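Local coordinates for uncharacterized protein VP0806 (Vibrio parahaemolyticus, PDB 2R5S), which is of unknown function, its tetratricopeptide-repeat region belonging to a longer thioredoxin-domain protein to which protein-disulfide reductase activity is tentatively assigned, at residues Ser38-Leu50 / Leu62-Tyr75. Numbering follows the deposited sequence.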
loop_
_atom_site.group_PDB
_atom_site.type_symbol
_atom_site.label_atom_id
_atom_site.label_comp_id
_atom_site.label_asym_id
_atom_site.label_seq_id
_atom_site.Cartn_x
_atom_site.Cartn_y
_atom_site.Cartn_z
ATOM N N SER A 38 -13.909 -6.778 -15.167
ATOM C CA SER A 38 -13.438 -8.128 -15.002
ATOM C C SER A 38 -12.806 -8.650 -16.294
ATOM O O SER A 38 -12.347 -9.772 -16.345
ATOM C CB SER A 38 -14.643 -9.012 -14.578
ATOM O OG SER A 38 -15.263 -9.460 -15.778
ATOM N N ARG A 39 -12.730 -7.810 -17.341
ATOM C CA ARG A 39 -12.042 -8.233 -18.554
ATOM C C ARG A 39 -10.597 -8.522 -18.164
ATOM O O ARG A 39 -10.007 -7.794 -17.382
ATOM C CB ARG A 39 -12.130 -7.168 -19.639
ATOM C CG ARG A 39 -12.276 -7.741 -21.027
ATOM C CD ARG A 39 -12.553 -6.590 -21.996
ATOM N NE ARG A 39 -11.325 -5.915 -22.407
ATOM C CZ ARG A 39 -11.300 -4.983 -23.354
ATOM N NH1 ARG A 39 -10.133 -4.419 -23.734
ATOM N NH2 ARG A 39 -12.447 -4.607 -23.927
ATOM N N GLY A 40 -10.020 -9.592 -18.675
ATOM C CA GLY A 40 -8.748 -10.032 -18.152
ATOM C C GLY A 40 -7.639 -9.008 -18.443
ATOM O O GLY A 40 -6.632 -9.026 -17.761
ATOM N N ASP A 41 -7.784 -8.132 -19.432
ATOM C CA ASP A 41 -6.671 -7.158 -19.726
ATOM C C ASP A 41 -6.796 -5.983 -18.748
ATOM O O ASP A 41 -5.807 -5.417 -18.351
ATOM C CB ASP A 41 -6.641 -6.666 -21.190
ATOM C CG ASP A 41 -7.965 -6.046 -21.682
ATOM O OD1 ASP A 41 -9.038 -6.289 -21.126
ATOM O OD2 ASP A 41 -7.948 -5.322 -22.691
ATOM N N VAL A 42 -8.036 -5.707 -18.268
ATOM C CA VAL A 42 -8.274 -4.603 -17.350
ATOM C C VAL A 42 -7.768 -5.009 -15.987
ATOM O O VAL A 42 -7.092 -4.200 -15.317
ATOM C CB VAL A 42 -9.736 -4.076 -17.350
ATOM C CG1 VAL A 42 -9.907 -2.978 -16.333
ATOM C CG2 VAL A 42 -10.041 -3.469 -18.688
ATOM N N LYS A 43 -8.015 -6.261 -15.603
ATOM C CA LYS A 43 -7.357 -6.871 -14.457
ATOM C C LYS A 43 -5.874 -6.781 -14.422
ATOM O O LYS A 43 -5.338 -6.430 -13.417
ATOM C CB LYS A 43 -7.718 -8.374 -14.326
ATOM C CG LYS A 43 -9.175 -8.550 -13.863
ATOM C CD LYS A 43 -9.434 -10.093 -13.703
ATOM C CE LYS A 43 -10.744 -10.358 -12.950
ATOM N NZ LYS A 43 -10.928 -11.882 -12.953
ATOM N N LEU A 44 -5.198 -7.091 -15.492
ATOM C CA LEU A 44 -3.745 -6.920 -15.476
ATOM C C LEU A 44 -3.398 -5.462 -15.170
ATOM O O LEU A 44 -2.715 -5.190 -14.228
ATOM C CB LEU A 44 -3.130 -7.364 -16.817
ATOM C CG LEU A 44 -2.832 -8.838 -17.141
ATOM C CD1 LEU A 44 -3.021 -9.775 -15.948
ATOM C CD2 LEU A 44 -3.524 -9.333 -18.391
ATOM N N ALA A 45 -3.848 -4.528 -15.988
ATOM C CA ALA A 45 -3.803 -3.053 -15.703
ATOM C C ALA A 45 -3.969 -2.718 -14.209
ATOM O O ALA A 45 -3.159 -2.015 -13.623
ATOM C CB ALA A 45 -4.946 -2.322 -16.516
ATOM N N LYS A 46 -5.056 -3.202 -13.618
ATOM C CA LYS A 46 -5.416 -2.880 -12.234
ATOM C C LYS A 46 -4.350 -3.492 -11.295
ATOM O O LYS A 46 -3.849 -2.810 -10.378
ATOM C CB LYS A 46 -6.851 -3.368 -11.925
ATOM C CG LYS A 46 -7.237 -3.272 -10.452
ATOM C CD LYS A 46 -8.770 -3.471 -10.206
ATOM C CE LYS A 46 -9.219 -3.130 -8.799
ATOM N NZ LYS A 46 -10.546 -3.847 -8.331
ATOM N N ALA A 47 -3.914 -4.723 -11.603
ATOM C CA ALA A 47 -2.853 -5.403 -10.848
ATOM C C ALA A 47 -1.579 -4.606 -10.873
ATOM O O ALA A 47 -0.973 -4.441 -9.851
ATOM C CB ALA A 47 -2.615 -6.734 -11.391
ATOM N N ASP A 48 -1.166 -4.125 -12.050
ATOM C CA ASP A 48 0.033 -3.308 -12.182
ATOM C C ASP A 48 -0.143 -2.058 -11.340
ATOM O O ASP A 48 0.807 -1.591 -10.762
ATOM C CB ASP A 48 0.189 -2.941 -13.649
ATOM C CG ASP A 48 1.438 -2.222 -13.940
ATOM O OD1 ASP A 48 2.422 -2.386 -13.212
ATOM O OD2 ASP A 48 1.471 -1.511 -14.970
ATOM N N CYS A 49 -1.366 -1.508 -11.274
ATOM C CA CYS A 49 -1.562 -0.278 -10.547
ATOM C C CYS A 49 -1.449 -0.525 -9.018
ATOM O O CYS A 49 -0.881 0.294 -8.238
ATOM C CB CYS A 49 -2.916 0.352 -10.919
ATOM S SG CYS A 49 -2.955 1.146 -12.545
ATOM N N LEU A 50 -1.979 -1.643 -8.573
ATOM C CA LEU A 50 -1.971 -1.929 -7.149
ATOM C C LEU A 50 -0.495 -2.057 -6.683
ATOM O O LEU A 50 -0.039 -1.489 -5.666
ATOM C CB LEU A 50 -2.754 -3.204 -6.888
ATOM C CG LEU A 50 -4.222 -3.042 -7.180
ATOM C CD1 LEU A 50 -4.941 -4.398 -7.053
ATOM C CD2 LEU A 50 -4.805 -2.052 -6.176
ATOM N N LEU A 62 -5.951 -10.084 -6.533
ATOM C CA LEU A 62 -6.362 -9.870 -7.939
ATOM C C LEU A 62 -5.644 -10.786 -8.903
ATOM O O LEU A 62 -6.289 -11.466 -9.707
ATOM C CB LEU A 62 -6.159 -8.431 -8.463
ATOM C CG LEU A 62 -6.716 -8.217 -9.864
ATOM C CD1 LEU A 62 -8.243 -8.512 -9.865
ATOM C CD2 LEU A 62 -6.465 -6.791 -10.231
ATOM N N LEU A 63 -4.329 -10.783 -8.866
ATOM C CA LEU A 63 -3.578 -11.732 -9.751
ATOM C C LEU A 63 -3.994 -13.173 -9.731
ATOM O O LEU A 63 -3.817 -13.841 -10.708
ATOM C CB LEU A 63 -2.115 -11.666 -9.500
ATOM C CG LEU A 63 -1.580 -10.302 -9.915
ATOM C CD1 LEU A 63 -0.249 -10.184 -9.334
ATOM C CD2 LEU A 63 -1.508 -10.262 -11.410
ATOM N N ALA A 64 -4.586 -13.635 -8.636
ATOM C CA ALA A 64 -5.006 -15.039 -8.458
ATOM C C ALA A 64 -6.284 -15.380 -9.207
ATOM O O ALA A 64 -6.687 -16.558 -9.281
ATOM C CB ALA A 64 -5.215 -15.325 -6.981
ATOM N N THR A 65 -6.954 -14.354 -9.736
ATOM C CA THR A 65 -8.158 -14.549 -10.557
ATOM C C THR A 65 -7.866 -14.331 -12.078
ATOM O O THR A 65 -8.793 -14.194 -12.876
ATOM C CB THR A 65 -9.282 -13.516 -10.161
ATOM O OG1 THR A 65 -8.886 -12.198 -10.631
ATOM C CG2 THR A 65 -9.553 -13.492 -8.652
ATOM N N ILE A 66 -6.603 -14.228 -12.484
ATOM C CA ILE A 66 -6.353 -13.967 -13.902
ATOM C C ILE A 66 -6.499 -15.357 -14.487
ATOM O O ILE A 66 -5.769 -16.242 -13.999
ATOM C CB ILE A 66 -4.940 -13.573 -14.175
ATOM C CG1 ILE A 66 -4.562 -12.383 -13.313
ATOM C CG2 ILE A 66 -4.761 -13.257 -15.719
ATOM C CD1 ILE A 66 -5.176 -11.086 -13.753
ATOM N N PRO A 67 -7.380 -15.554 -15.526
ATOM C CA PRO A 67 -7.583 -16.883 -16.148
ATOM C C PRO A 67 -6.404 -17.204 -17.047
ATOM O O PRO A 67 -5.624 -16.317 -17.407
ATOM C CB PRO A 67 -8.828 -16.699 -17.027
ATOM C CG PRO A 67 -9.395 -15.379 -16.730
ATOM C CD PRO A 67 -8.218 -14.535 -16.189
ATOM N N LEU A 68 -6.310 -18.449 -17.464
ATOM C CA LEU A 68 -5.132 -18.928 -18.178
ATOM C C LEU A 68 -4.794 -18.199 -19.501
ATOM O O LEU A 68 -3.620 -17.812 -19.758
ATOM C CB LEU A 68 -5.325 -20.408 -18.424
ATOM C CG LEU A 68 -4.048 -21.117 -18.765
ATOM C CD1 LEU A 68 -3.176 -21.192 -17.545
ATOM C CD2 LEU A 68 -4.384 -22.529 -19.273
ATOM N N GLU A 69 -5.828 -18.024 -20.329
ATOM C CA GLU A 69 -5.720 -17.315 -21.601
ATOM C C GLU A 69 -5.148 -15.898 -21.491
ATOM O O GLU A 69 -4.805 -15.296 -22.508
ATOM C CB GLU A 69 -7.073 -17.271 -22.310
ATOM C CG GLU A 69 -8.193 -16.538 -21.594
ATOM C CD GLU A 69 -9.099 -17.493 -20.785
ATOM O OE1 GLU A 69 -8.629 -18.563 -20.381
ATOM O OE2 GLU A 69 -10.286 -17.193 -20.569
ATOM N N TYR A 70 -5.068 -15.371 -20.262
ATOM C CA TYR A 70 -4.458 -14.062 -20.003
ATOM C C TYR A 70 -3.135 -14.053 -19.263
ATOM O O TYR A 70 -2.572 -12.964 -19.027
ATOM C CB TYR A 70 -5.417 -13.159 -19.271
ATOM C CG TYR A 70 -6.526 -12.574 -20.116
ATOM C CD1 TYR A 70 -6.268 -11.538 -21.032
ATOM C CD2 TYR A 70 -7.827 -13.065 -20.009
ATOM C CE1 TYR A 70 -7.267 -11.000 -21.812
ATOM C CE2 TYR A 70 -8.848 -12.528 -20.767
ATOM C CZ TYR A 70 -8.557 -11.478 -21.641
ATOM O OH TYR A 70 -9.578 -10.935 -22.378
ATOM N N GLN A 71 -2.672 -15.246 -18.895
ATOM C CA GLN A 71 -1.397 -15.476 -18.203
ATOM C C GLN A 71 -0.241 -15.222 -19.124
ATOM O O GLN A 71 0.548 -16.092 -19.526
ATOM C CB GLN A 71 -1.345 -16.835 -17.483
ATOM C CG GLN A 71 -2.246 -16.759 -16.188
ATOM C CD GLN A 71 -2.357 -18.068 -15.434
ATOM O OE1 GLN A 71 -1.577 -19.012 -15.667
ATOM N NE2 GLN A 71 -3.340 -18.143 -14.535
ATOM N N ASP A 72 -0.203 -13.944 -19.392
ATOM C CA ASP A 72 0.627 -13.197 -20.278
ATOM C C ASP A 72 2.058 -13.061 -19.850
ATOM O O ASP A 72 2.414 -13.309 -18.695
ATOM C CB ASP A 72 0.120 -11.756 -20.068
ATOM C CG ASP A 72 -0.084 -11.055 -21.304
ATOM O OD1 ASP A 72 0.180 -11.656 -22.369
ATOM O OD2 ASP A 72 -0.526 -9.905 -21.216
ATOM N N ASN A 73 2.817 -12.488 -20.761
ATOM C CA ASN A 73 4.144 -12.001 -20.463
ATOM C C ASN A 73 4.059 -10.940 -19.370
ATOM O O ASN A 73 4.886 -10.884 -18.462
ATOM C CB ASN A 73 4.744 -11.346 -21.715
ATOM C CG ASN A 73 6.168 -11.760 -21.974
ATOM O OD1 ASN A 73 6.601 -11.796 -23.127
ATOM N ND2 ASN A 73 6.907 -12.086 -20.918
ATOM N N SER A 74 3.057 -10.095 -19.440
ATOM C CA SER A 74 2.990 -9.032 -18.493
ATOM C C SER A 74 2.540 -9.626 -17.139
ATOM O O SER A 74 3.087 -9.282 -16.124
ATOM C CB SER A 74 2.103 -7.908 -19.010
ATOM O OG SER A 74 0.772 -8.351 -19.187
ATOM N N TYR A 75 1.618 -10.565 -17.142
ATOM C CA TYR A 75 1.155 -11.256 -15.930
ATOM C C TYR A 75 2.346 -11.949 -15.268
ATOM O O TYR A 75 2.582 -11.740 -14.088
ATOM C CB TYR A 75 0.146 -12.309 -16.325
ATOM C CG TYR A 75 -0.156 -13.347 -15.264
ATOM C CD1 TYR A 75 -1.098 -13.110 -14.264
ATOM C CD2 TYR A 75 0.501 -14.557 -15.266
ATOM C CE1 TYR A 75 -1.352 -14.070 -13.270
ATOM C CE2 TYR A 75 0.259 -15.487 -14.311
ATOM C CZ TYR A 75 -0.686 -15.248 -13.328
ATOM O OH TYR A 75 -0.925 -16.237 -12.386
#
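L62 of helix 56-63 fits knob-into-hole among K43, K46, A47 and L50 of helix 40-52, packing two successive helices of this tetratricopeptide-repeat (TPR) region against each other. CG anti to the backbone N (chi1 -174°) and chi2 near 60° bring L62 CD2 against the backbone of helix 40-52, 3.4 Å from K43 O, and 3.6 Å from K46 CG. Beside it, L63 CD2 rests on A47 CB.

Farther toward the start of helix 40-52, L44 and I66 cross obliquely, and their CD1 methyls come within 3.3 Å, tighter than usual van der Waals contact. At the first turn, the Y70 ring lies flat over G40: CA stands 3.6 Å from the ring centroid, a CH-pi contact with the face. D41 N lies over the same face, 3.8 Å from Y70 CE1.

The polar link is K43, whose extended chain carries NZ across T65 to donate to both T65 OG1 and T65 O, each at 3.1 Å; NZ sits above the T65 carbonyl plane, 45° out of it.

In the second shell, R39 holds D41 side-on with NE and NH1, while V42 and C49 pack on helices 9-18 and 22-30. Within the connection to helix 73-88, Q71 NE2 donates to I66 O. The T65 hydroxyl that receives K43 is itself anchored, OG1 donating in the carbonyl plane to L62 O at 2.9 Å.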